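Local coordinates for Alpha/beta hydrolase family protein (Bacillus anthracis, PDB 3OOS) that is a putative hydrolase of the alpha/beta hydrolase fold that probably uses a serine nucleophile, its substrate not established, at residues Ala43-Asp48 / Asp268-Phe273; Tyr53-Lys58 / Lys79-Ile84; Gln215-Val220 / Ala244-Asn249; Lys230-Cys235 / Ser258-Phe263. All blocks are in the same frame, centred on the assembly; numbering follows the deposited sequence. Where two conformers were deposited one is given.

Contact 1. Residues Ala43-Asp48 / Asp268-Phe273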
# COMPACT_ATOMS: atom_id res chain seq x y z
N ALA A 43 -5.84 -6.62 0.86
CA ALA A 43 -5.27 -7.84 1.45
C ALA A 43 -6.15 -9.07 1.24
O ALA A 43 -5.63 -10.17 1.01
CB ALA A 43 -4.99 -7.63 2.94
N ASN A 44 -7.46 -8.89 1.29
CA ASN A 44 -8.40 -10.02 1.33
C ASN A 44 -8.31 -11.01 0.16
O ASN A 44 -8.32 -12.22 0.40
CB ASN A 44 -9.84 -9.54 1.54
CG ASN A 44 -10.71 -10.60 2.20
OD1 ASN A 44 -11.87 -10.80 1.82
ND2 ASN A 44 -10.16 -11.29 3.19
N PRO A 45 -8.21 -10.52 -1.10
CA PRO A 45 -8.11 -11.49 -2.20
C PRO A 45 -6.92 -12.43 -2.08
O PRO A 45 -6.98 -13.57 -2.54
CB PRO A 45 -7.97 -10.60 -3.44
CG PRO A 45 -8.67 -9.35 -3.06
CD PRO A 45 -8.35 -9.14 -1.61
N PHE A 46 -5.84 -11.97 -1.46
CA PHE A 46 -4.65 -12.80 -1.30
C PHE A 46 -4.86 -13.98 -0.36
O PHE A 46 -4.17 -14.99 -0.47
CB PHE A 46 -3.45 -11.94 -0.86
CG PHE A 46 -3.00 -10.98 -1.92
CD1 PHE A 46 -2.18 -11.40 -2.96
CD2 PHE A 46 -3.43 -9.65 -1.89
CE1 PHE A 46 -1.77 -10.51 -3.95
CE2 PHE A 46 -3.03 -8.76 -2.88
CZ PHE A 46 -2.20 -9.19 -3.91
N THR A 47 -5.84 -13.87 0.54
CA THR A 47 -6.12 -14.92 1.52
C THR A 47 -6.68 -16.21 0.90
O THR A 47 -6.72 -17.24 1.56
CB THR A 47 -7.09 -14.45 2.64
OG1 THR A 47 -8.40 -14.23 2.09
CG2 THR A 47 -6.58 -13.17 3.29
N ASP A 48 -7.09 -16.13 -0.37
CA ASP A 48 -7.51 -17.31 -1.11
C ASP A 48 -6.34 -18.25 -1.44
O ASP A 48 -6.55 -19.43 -1.71
CB ASP A 48 -8.24 -16.92 -2.41
CG ASP A 48 -9.64 -16.37 -2.17
OD1 ASP A 48 -10.20 -16.55 -1.07
OD2 ASP A 48 -10.20 -15.75 -3.11
N ASP A 268 -12.91 -10.22 -10.26
CA ASP A 268 -12.58 -11.47 -10.95
C ASP A 268 -11.18 -11.45 -11.54
O ASP A 268 -10.42 -12.40 -11.37
CB ASP A 268 -13.60 -11.78 -12.05
CG ASP A 268 -14.95 -12.22 -11.50
OD1 ASP A 268 -15.04 -12.60 -10.31
OD2 ASP A 268 -15.94 -12.20 -12.28
N LYS A 269 -10.84 -10.36 -12.24
CA LYS A 269 -9.51 -10.23 -12.82
C LYS A 269 -8.42 -10.13 -11.75
O LYS A 269 -7.33 -10.69 -11.91
CB LYS A 269 -9.43 -9.05 -13.79
CG LYS A 269 -8.11 -8.95 -14.53
CD LYS A 269 -8.15 -7.93 -15.65
CE LYS A 269 -6.77 -7.70 -16.23
NZ LYS A 269 -6.82 -7.01 -17.55
N PHE A 270 -8.71 -9.44 -10.65
CA PHE A 270 -7.75 -9.35 -9.56
C PHE A 270 -7.51 -10.72 -8.90
O PHE A 270 -6.38 -11.04 -8.53
CB PHE A 270 -8.13 -8.30 -8.50
CG PHE A 270 -6.98 -7.91 -7.62
CD1 PHE A 270 -6.07 -6.95 -8.04
CD2 PHE A 270 -6.78 -8.54 -6.39
CE1 PHE A 270 -4.98 -6.59 -7.23
CE2 PHE A 270 -5.70 -8.19 -5.58
CZ PHE A 270 -4.80 -7.22 -6.00
N ASN A 271 -8.57 -11.51 -8.78
CA ASN A 271 -8.44 -12.89 -8.29
C ASN A 271 -7.53 -13.72 -9.18
O ASN A 271 -6.71 -14.49 -8.69
CB ASN A 271 -9.81 -13.55 -8.14
CG ASN A 271 -10.55 -13.09 -6.89
OD1 ASN A 271 -9.93 -12.66 -5.91
ND2 ASN A 271 -11.88 -13.19 -6.92
N GLN A 272 -7.68 -13.56 -10.50
CA GLN A 272 -6.82 -14.23 -11.47
C GLN A 272 -5.37 -13.77 -11.30
O GLN A 272 -4.44 -14.57 -11.35
CB GLN A 272 -7.30 -13.99 -12.90
CG GLN A 272 -6.56 -14.80 -13.96
CD GLN A 272 -6.54 -16.28 -13.65
OE1 GLN A 272 -7.57 -16.88 -13.34
NE2 GLN A 272 -5.36 -16.89 -13.72
N PHE A 273 -5.20 -12.46 -11.09
CA PHE A 273 -3.88 -11.89 -10.84
C PHE A 273 -3.22 -12.53 -9.61
O PHE A 273 -2.05 -12.91 -9.66
CB PHE A 273 -3.96 -10.36 -10.68
CG PHE A 273 -2.69 -9.74 -10.17
CD1 PHE A 273 -1.59 -9.55 -11.01
CD2 PHE A 273 -2.59 -9.34 -8.83
CE1 PHE A 273 -0.41 -8.97 -10.52
CE2 PHE A 273 -1.41 -8.77 -8.35
CZ PHE A 273 -0.32 -8.58 -9.20
O HOH W 1 -7.73 -14.24 -5.07
O HOH W 2 -10.97 -13.03 -3.36
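Asn271 OD1 is gripped by two waters that tie the helix to the loop 43-48. One water lies 2.8 Å from Asn271 OD1 and 2.7 Å from Pro45 O, within hydrogen-bonding distance of both. The other donates to Asn271 OD1 and to Asp48 OD2, again at 2.8 Å from Asp48 OD2. No direct hydrogen bond joins the two segments, so the polar side of the contact is carried by solvent, while the carboxylate of Asp48 and the amide of Asn271 keep their planes 50° apart.

Beside these waters the packing is apolar. Phe270, with CG anti to its backbone N (chi1 -163°), turns its ring so that the CD2-CE2-CZ edge faces the loop. Pro45 CB meets that edge near the ring plane, 3.8 Å from Phe270 CD2, and Pro45 CG lies 3.9 Å from Phe270 CD2. Phe46 brings CE2 to 3.8 Å from Phe270 CE2. The two phenyl planes stand at 88°, with centroids 5.7 Å apart. Phe273 CD2 lies over one face of the Phe270 ring, offset toward its rim.

The contact joins the C-terminal helix 267-276 of the alpha/beta hydrolase fold to the loop that leads into strand 51-55. Phe46 also packs on Val52 of that strand and on Leu26 of strand 25-28, whereas Phe270 and Phe273 both meet Tyr227 of strand 224-229 edge-to-face.

Contact 2. Residues Tyr53-Lys58 / Lys79-Ile84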
# COMPACT_ATOMS: atom_id res chain seq x y z
N TYR A 53 -0.38 -11.87 6.42
CA TYR A 53 -0.05 -11.15 7.64
C TYR A 53 -0.25 -9.66 7.38
O TYR A 53 0.59 -9.00 6.76
CB TYR A 53 1.40 -11.44 8.06
CG TYR A 53 1.61 -12.87 8.47
CD1 TYR A 53 1.82 -13.88 7.52
CD2 TYR A 53 1.60 -13.24 9.82
CE1 TYR A 53 2.01 -15.21 7.90
CE2 TYR A 53 1.78 -14.56 10.21
CZ TYR A 53 1.98 -15.54 9.25
OH TYR A 53 2.16 -16.84 9.63
N LEU A 54 -1.39 -9.15 7.84
CA LEU A 54 -1.76 -7.75 7.67
C LEU A 54 -1.25 -6.96 8.87
O LEU A 54 -1.83 -7.05 9.96
CB LEU A 54 -3.28 -7.61 7.51
CG LEU A 54 -3.88 -6.22 7.31
CD1 LEU A 54 -3.42 -5.60 5.99
CD2 LEU A 54 -5.41 -6.30 7.35
N VAL A 55 -0.17 -6.21 8.67
CA VAL A 55 0.58 -5.61 9.78
C VAL A 55 0.21 -4.16 10.09
O VAL A 55 0.10 -3.32 9.19
CB VAL A 55 2.11 -5.71 9.51
CG1 VAL A 55 2.92 -5.10 10.66
CG2 VAL A 55 2.52 -7.16 9.28
N ASN A 56 0.01 -3.89 11.38
CA ASN A 56 -0.02 -2.52 11.89
C ASN A 56 1.40 -2.07 12.24
O ASN A 56 2.04 -2.64 13.13
CB ASN A 56 -0.96 -2.41 13.10
CG ASN A 56 -2.40 -2.11 12.72
OD1 ASN A 56 -3.34 -2.40 13.48
ND2 ASN A 56 -2.59 -1.52 11.55
N LEU A 57 1.89 -1.06 11.53
CA LEU A 57 3.25 -0.56 11.73
C LEU A 57 3.35 0.26 13.02
O LEU A 57 2.36 0.46 13.72
CB LEU A 57 3.70 0.26 10.53
CG LEU A 57 3.79 -0.50 9.20
CD1 LEU A 57 4.15 0.46 8.07
CD2 LEU A 57 4.78 -1.65 9.28
N LYS A 58 4.57 0.70 13.34
CA LYS A 58 4.79 1.61 14.46
C LYS A 58 3.83 2.79 14.34
O LYS A 58 3.69 3.37 13.27
CB LYS A 58 6.25 2.09 14.46
CG LYS A 58 6.75 2.72 15.76
CD LYS A 58 7.07 1.68 16.85
CE LYS A 58 8.25 0.77 16.51
NZ LYS A 58 9.56 1.48 16.57
N LYS A 79 13.10 -2.76 8.65
CA LYS A 79 13.74 -3.39 9.80
C LYS A 79 12.70 -3.96 10.77
O LYS A 79 12.89 -5.05 11.32
CB LYS A 79 14.67 -2.41 10.51
CG LYS A 79 15.81 -1.90 9.64
CD LYS A 79 16.64 -0.87 10.37
CE LYS A 79 17.83 -0.44 9.54
NZ LYS A 79 18.76 -1.58 9.30
N ASP A 80 11.60 -3.23 10.97
CA ASP A 80 10.48 -3.69 11.79
C ASP A 80 9.82 -4.93 11.19
O ASP A 80 9.57 -5.91 11.90
CB ASP A 80 9.43 -2.59 11.97
CG ASP A 80 9.88 -1.49 12.93
OD1 ASP A 80 10.94 -1.63 13.57
OD2 ASP A 80 9.14 -0.49 13.05
N LEU A 81 9.54 -4.89 9.89
CA LEU A 81 8.94 -6.04 9.20
C LEU A 81 9.86 -7.27 9.24
O LEU A 81 9.39 -8.40 9.39
CB LEU A 81 8.56 -5.69 7.76
CG LEU A 81 7.43 -4.66 7.61
CD1 LEU A 81 7.25 -4.27 6.15
CD2 LEU A 81 6.11 -5.17 8.21
N GLU A 82 11.16 -7.03 9.11
CA GLU A 82 12.14 -8.10 9.19
C GLU A 82 12.17 -8.73 10.59
O GLU A 82 12.29 -9.96 10.72
CB GLU A 82 13.52 -7.59 8.78
CG GLU A 82 13.68 -7.47 7.27
CD GLU A 82 13.80 -8.83 6.60
OE1 GLU A 82 14.93 -9.36 6.53
OE2 GLU A 82 12.76 -9.36 6.15
N ALA A 83 12.03 -7.90 11.62
CA ALA A 83 11.97 -8.39 13.00
C ALA A 83 10.72 -9.24 13.23
O ALA A 83 10.78 -10.24 13.94
CB ALA A 83 12.04 -7.22 13.99
N ILE A 84 9.60 -8.83 12.63
CA ILE A 84 8.36 -9.61 12.72
C ILE A 84 8.55 -10.95 12.02
O ILE A 84 8.22 -12.00 12.59
CB ILE A 84 7.16 -8.83 12.13
CG1 ILE A 84 6.86 -7.60 13.00
CG2 ILE A 84 5.92 -9.74 12.01
CD1 ILE A 84 5.89 -6.61 12.38
O HOH W 3 6.91 0.13 11.72
O HOH W 4 10.53 1.75 13.45
O HOH W 5 11.38 -0.43 16.00
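Val55 CG1, on a central-sheet strand of the alpha/beta hydrolase fold, packs against helix 74-87, which lies along one side of that sheet. With CG1 anti to the backbone N (chi1 -180°), Val55 sends this branch to the helix, where it meets Ile84 CD1 tip to tip at 3.7 Å and Leu81 CD2 at 4.0 Å. Leu81 CD2 is shared: Leu57 CD2 comes against it from the loop after the strand, 3.9 Å away. Four methyl groups from four residues thus close the apolar half of the interface. Cys27 of strand 25-28 touches both Val55 and Leu81, while Phe15 of strand 13-20 packs on Ile84.

Lys58 crosses Asp80 at about a right angle. Its CB lies 4.1 Å from Asp80 OD2; from there the chain bends at chi2, chi3 and chi4, all near 70°, and folds back on itself, so that CE returns to 3.8 Å from Asp80 OD2. At the tip, NZ remains 4.1 Å from Asp80 OD2, beyond a salt bridge; one water bridges NZ to Asp80 OD2 and another bridges it to Asp80 OD1. The ammonium makes its own salt bridge with Glu71, and Asp80 OD1 makes one with Arg12, so these buried opposite charges probably stabilise one another as a network. A third water links the carboxylate to the main chain, accepting from Lys58 N and donating to Asp80 OD2, 2.7 Å from that oxygen.

Contact 3. Residues Gln215-Val220 / Ala244-Asn249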
# COMPACT_ATOMS: atom_id res chain seq x y z
N GLN A 215 17.42 3.40 -9.93
CA GLN A 215 18.66 2.72 -10.28
C GLN A 215 18.80 1.40 -9.53
O GLN A 215 19.24 0.40 -10.09
CB GLN A 215 19.88 3.62 -10.04
CG GLN A 215 19.96 4.84 -10.97
CD GLN A 215 20.03 4.47 -12.45
OE1 GLN A 215 20.69 3.51 -12.84
NE2 GLN A 215 19.34 5.24 -13.28
N LYS A 216 18.39 1.40 -8.26
CA LYS A 216 18.47 0.19 -7.45
C LYS A 216 17.54 -0.91 -7.95
O LYS A 216 17.82 -2.09 -7.75
CB LYS A 216 18.24 0.50 -5.97
CG LYS A 216 19.46 1.12 -5.29
CD LYS A 216 19.29 1.23 -3.76
CE LYS A 216 18.25 2.27 -3.36
NZ LYS A 216 18.58 3.65 -3.83
N LEU A 217 16.44 -0.54 -8.61
CA LEU A 217 15.49 -1.54 -9.12
C LEU A 217 16.11 -2.50 -10.15
O LEU A 217 15.67 -3.64 -10.27
CB LEU A 217 14.24 -0.89 -9.71
CG LEU A 217 13.26 -0.23 -8.74
CD1 LEU A 217 12.00 0.17 -9.49
CD2 LEU A 217 12.91 -1.15 -7.56
N LYS A 218 17.13 -2.02 -10.86
CA LYS A 218 17.82 -2.83 -11.86
C LYS A 218 18.56 -4.01 -11.23
O LYS A 218 18.95 -4.96 -11.93
CB LYS A 218 18.80 -1.95 -12.66
CG LYS A 218 18.13 -0.80 -13.41
CD LYS A 218 19.14 0.12 -14.06
CE LYS A 218 18.49 0.96 -15.15
NZ LYS A 218 19.37 2.07 -15.61
N PHE A 219 18.73 -3.96 -9.91
CA PHE A 219 19.45 -5.01 -9.19
C PHE A 219 18.54 -5.85 -8.29
O PHE A 219 19.00 -6.70 -7.53
CB PHE A 219 20.63 -4.40 -8.41
CG PHE A 219 21.60 -3.66 -9.29
CD1 PHE A 219 22.56 -4.36 -10.01
CD2 PHE A 219 21.52 -2.28 -9.43
CE1 PHE A 219 23.45 -3.68 -10.84
CE2 PHE A 219 22.40 -1.60 -10.26
CZ PHE A 219 23.37 -2.30 -10.96
N VAL A 220 17.23 -5.61 -8.41
CA VAL A 220 16.21 -6.42 -7.75
C VAL A 220 15.94 -7.66 -8.61
O VAL A 220 15.50 -7.55 -9.76
CB VAL A 220 14.91 -5.61 -7.51
CG1 VAL A 220 13.76 -6.51 -7.04
CG2 VAL A 220 15.17 -4.49 -6.49
N ALA A 244 8.02 -1.93 -13.83
CA ALA A 244 8.09 -3.25 -14.46
C ALA A 244 9.23 -3.37 -15.47
O ALA A 244 9.80 -4.45 -15.64
CB ALA A 244 6.76 -3.60 -15.10
N ASN A 245 9.56 -2.26 -16.14
CA ASN A 245 10.69 -2.26 -17.06
C ASN A 245 12.04 -2.34 -16.35
O ASN A 245 12.95 -3.06 -16.79
CB ASN A 245 10.65 -1.02 -17.97
CG ASN A 245 11.87 -0.93 -18.87
OD1 ASN A 245 11.99 -1.67 -19.85
ND2 ASN A 245 12.79 -0.04 -18.53
N LEU A 246 12.17 -1.61 -15.24
CA LEU A 246 13.45 -1.51 -14.53
C LEU A 246 13.83 -2.80 -13.81
O LEU A 246 15.00 -3.18 -13.81
CB LEU A 246 13.43 -0.33 -13.55
CG LEU A 246 13.43 1.07 -14.17
CD1 LEU A 246 13.24 2.13 -13.10
CD2 LEU A 246 14.71 1.33 -14.98
N ILE A 247 12.85 -3.46 -13.22
CA ILE A 247 13.09 -4.72 -12.51
C ILE A 247 13.24 -5.86 -13.53
O ILE A 247 12.32 -6.10 -14.31
CB ILE A 247 11.96 -5.03 -11.51
CG1 ILE A 247 11.87 -3.93 -10.44
CG2 ILE A 247 12.18 -6.40 -10.85
CD1 ILE A 247 10.66 -4.04 -9.53
N PRO A 248 14.40 -6.54 -13.53
CA PRO A 248 14.68 -7.57 -14.55
C PRO A 248 13.64 -8.68 -14.67
O PRO A 248 13.32 -9.08 -15.79
CB PRO A 248 16.03 -8.15 -14.10
CG PRO A 248 16.67 -7.07 -13.33
CD PRO A 248 15.57 -6.29 -12.67
N ASN A 249 13.12 -9.16 -13.54
CA ASN A 249 12.19 -10.30 -13.56
C ASN A 249 10.74 -9.92 -13.23
O ASN A 249 10.01 -10.69 -12.59
CB ASN A 249 12.68 -11.41 -12.63
CG ASN A 249 14.09 -11.88 -12.96
OD1 ASN A 249 15.00 -11.81 -12.12
ND2 ASN A 249 14.29 -12.35 -14.18
O HOH W 6 13.64 -9.24 -10.64
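In this alpha/beta hydrolase fold, a type I beta turn from Leu217 to Val220, overlapping the end of the weakly bonded helix 214-217, packs against the C-terminal end of helix 237-246. The backbones come close enough for two CA-H...O contacts: Lys218 CA lies 3.4 Å from Leu246 O, and Ile247 CA lies 3.6 Å from Leu217 O. Ile247 is the residue at which the chain leaves helical geometry.

Its side chain divides between two partners. CG1, anti to the carbonyl carbon (chi1 -61°), packs 3.9 Å from Leu217 CB, whereas CG2 turns to Val220 and lies 4.1 Å from Val220 CG1. Leu217 CB also touches Leu246 CB. Near the surface, the extended chain of Lys218 runs over Leu246, placing CE 3.8 Å from Leu246 CD2. Pro248 packs on the turn's carbonyls, with CD 3.2 Å from Val220 O and CG 3.4 Å from Lys218 O. A water bridges Val220 O and Asn249 N, 2.9 Å from that nitrogen.

Leu217 and Val220 continue inward onto helix 100-112 through Leu106 and Ala109, and Ile247 rests on Ser224 at the start of strand 224-229, between the turn and the sheet.

Contact 4. Residues Lys230-Cys235 / Ser258-Phe263. With SO4 (sulfate ion), chain B.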
# COMPACT_ATOMS: atom_id res chain seq x y z
N LYS A 230 -5.67 1.39 -15.26
CA LYS A 230 -5.41 2.24 -16.42
C LYS A 230 -5.69 3.71 -16.11
O LYS A 230 -4.95 4.60 -16.56
CB LYS A 230 -6.27 1.78 -17.61
CG LYS A 230 -6.14 2.63 -18.86
CD LYS A 230 -7.13 2.21 -19.93
CE LYS A 230 -6.90 2.97 -21.21
NZ LYS A 230 -7.64 2.37 -22.35
N HIS A 231 -6.74 3.95 -15.33
CA HIS A 231 -7.21 5.31 -15.08
C HIS A 231 -6.78 5.90 -13.74
O HIS A 231 -7.33 6.92 -13.30
CB HIS A 231 -8.74 5.34 -15.19
CG HIS A 231 -9.26 4.75 -16.46
ND1 HIS A 231 -9.21 5.41 -17.67
CD2 HIS A 231 -9.86 3.56 -16.71
CE1 HIS A 231 -9.74 4.65 -18.61
NE2 HIS A 231 -10.14 3.52 -18.05
N ASP A 232 -5.78 5.29 -13.10
CA ASP A 232 -5.27 5.79 -11.82
C ASP A 232 -4.76 7.23 -11.97
O ASP A 232 -3.96 7.52 -12.86
CB ASP A 232 -4.14 4.87 -11.31
CG ASP A 232 -3.95 4.95 -9.80
OD1 ASP A 232 -4.35 5.96 -9.17
OD2 ASP A 232 -3.38 4.00 -9.24
N VAL A 233 -5.25 8.12 -11.11
CA VAL A 233 -4.86 9.53 -11.15
C VAL A 233 -3.91 9.93 -10.03
O VAL A 233 -3.58 11.11 -9.88
CB VAL A 233 -6.09 10.50 -11.19
CG1 VAL A 233 -6.91 10.26 -12.45
CG2 VAL A 233 -6.95 10.35 -9.94
N GLN A 234 -3.47 8.96 -9.23
CA GLN A 234 -2.51 9.25 -8.16
C GLN A 234 -1.09 9.01 -8.65
O GLN A 234 -0.35 9.97 -8.90
CB GLN A 234 -2.86 8.49 -6.88
CG GLN A 234 -4.12 9.04 -6.20
CD GLN A 234 -4.48 8.31 -4.93
OE1 GLN A 234 -3.69 8.22 -3.99
NE2 GLN A 234 -5.70 7.80 -4.88
N CYS A 235 -0.70 7.75 -8.80
CA CYS A 235 0.49 7.40 -9.59
C CYS A 235 0.01 6.94 -10.97
O CYS A 235 -0.48 5.81 -11.10
CB CYS A 235 1.31 6.29 -8.92
SG CYS A 235 2.00 6.71 -7.31
N SER A 258 -10.30 0.09 -14.21
CA SER A 258 -10.01 0.50 -12.85
C SER A 258 -9.32 1.85 -12.79
O SER A 258 -8.55 2.21 -13.69
CB SER A 258 -9.13 -0.53 -12.14
OG SER A 258 -9.78 -1.78 -12.01
N ASN A 259 -9.62 2.59 -11.73
CA ASN A 259 -8.89 3.79 -11.39
C ASN A 259 -7.80 3.43 -10.38
O ASN A 259 -6.75 2.91 -10.76
CB ASN A 259 -9.86 4.85 -10.85
CG ASN A 259 -9.20 6.20 -10.64
OD1 ASN A 259 -8.11 6.30 -10.08
ND2 ASN A 259 -9.87 7.26 -11.08
N HIS A 260 -8.07 3.65 -9.09
CA HIS A 260 -7.06 3.43 -8.05
C HIS A 260 -7.19 2.11 -7.29
O HIS A 260 -6.26 1.73 -6.56
CB HIS A 260 -7.11 4.60 -7.05
CG HIS A 260 -5.97 4.64 -6.09
ND1 HIS A 260 -4.68 4.95 -6.47
CD2 HIS A 260 -5.92 4.41 -4.75
CE1 HIS A 260 -3.89 4.91 -5.41
NE2 HIS A 260 -4.61 4.58 -4.36
N ASN A 261 -8.30 1.40 -7.46
CA ASN A 261 -8.64 0.26 -6.61
C ASN A 261 -9.00 -1.03 -7.37
O ASN A 261 -10.09 -1.57 -7.18
CB ASN A 261 -9.81 0.63 -5.68
CG ASN A 261 -9.47 1.73 -4.70
OD1 ASN A 261 -9.17 1.46 -3.53
ND2 ASN A 261 -9.53 2.98 -5.15
N PRO A 262 -8.08 -1.55 -8.22
CA PRO A 262 -8.42 -2.74 -9.03
C PRO A 262 -8.93 -3.96 -8.26
O PRO A 262 -9.75 -4.72 -8.78
CB PRO A 262 -7.09 -3.09 -9.72
CG PRO A 262 -6.29 -1.85 -9.68
CD PRO A 262 -6.68 -1.12 -8.44
N PHE A 263 -8.44 -4.14 -7.03
CA PHE A 263 -8.82 -5.27 -6.17
C PHE A 263 -10.31 -5.31 -5.81
O PHE A 263 -10.83 -6.37 -5.46
CB PHE A 263 -7.96 -5.28 -4.90
CG PHE A 263 -7.70 -3.92 -4.33
CD1 PHE A 263 -8.60 -3.34 -3.43
CD2 PHE A 263 -6.57 -3.19 -4.72
CE1 PHE A 263 -8.37 -2.06 -2.92
CE2 PHE A 263 -6.34 -1.92 -4.22
CZ PHE A 263 -7.24 -1.35 -3.32
S SO4 B . -2.47 6.01 -0.72
O1 SO4 B . -2.31 7.36 -0.18
O2 SO4 B . -2.94 6.09 -2.09
O3 SO4 B . -1.19 5.31 -0.64
O4 SO4 B . -3.45 5.29 0.09
O HOH W 7 -4.20 1.42 -9.55
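The two loops approach to 4.2 Å between the CA atoms of Asp232 and Asn259, and His231 N donates to Ser258 O over 3.0 Å. They follow strands 224-229 and 250-255 at the C-terminal edge of the sheet, where alpha/beta hydrolases carry the acid and histidine of their catalytic triad. Asp232 and His260 are consistent with those roles, with Ser99 of the GxSxG nucleophile elbow as the probable third member.

His260 ND1 donates to Asp232 OD1 at 2.9 Å, with an angle of 161° at the hydrogen. The oxygen lies near the imidazole plane and is met on its syn side, while the carboxylate and ring planes are steeply inclined to each other. Gln234 N reaches the same oxygen from the opposite face of the carboxylate, 3.1 Å away, forming an Asx turn. Gln234 N thus probably helps position the carboxylate oxygen that in turn fixes the rotation of the imidazole. Asp232 OD2 takes a water that also donates to Asn259 O.

Gln234 lays its amide over the imidazole, the two planes 17° apart, with NE2 above the ring centre. The chain, extended beyond CG, carries OE1 to a hydrogen bond with Tyr138. A sulfate, probably from the crystallisation liquor, occupies the site, hydrogen-bonded also to Ser99 OG and Ala100 N; His260 NE2 donates to sulfate O2 in a weak bond of 3.2 Å, bent to 128° at the hydrogen.

Contact 4 holds the probable catalytic acid and histidine, and contact 1 adjoins it directly: Phe270 CG lies 3.5 Å from Phe263 CA, on helices that follow each other in the chain. Their centres are about 16 Å apart. Contact 1 also touches contact 2, where Ala43 CB meets Leu54 CD1 at 4.0 Å. Contacts 2 and 4 lie on opposite sides of the chain's centre, about 26 Å apart between centres. Contact 3 touches none of the others, staying about 10 Å from contact 1 and about 12 Å from contact 4 between nearest atoms, although the segments of contacts 3 and 4 alternate along the chain. Contact 1 spans the longest loop, and the other three contacts are nested within it.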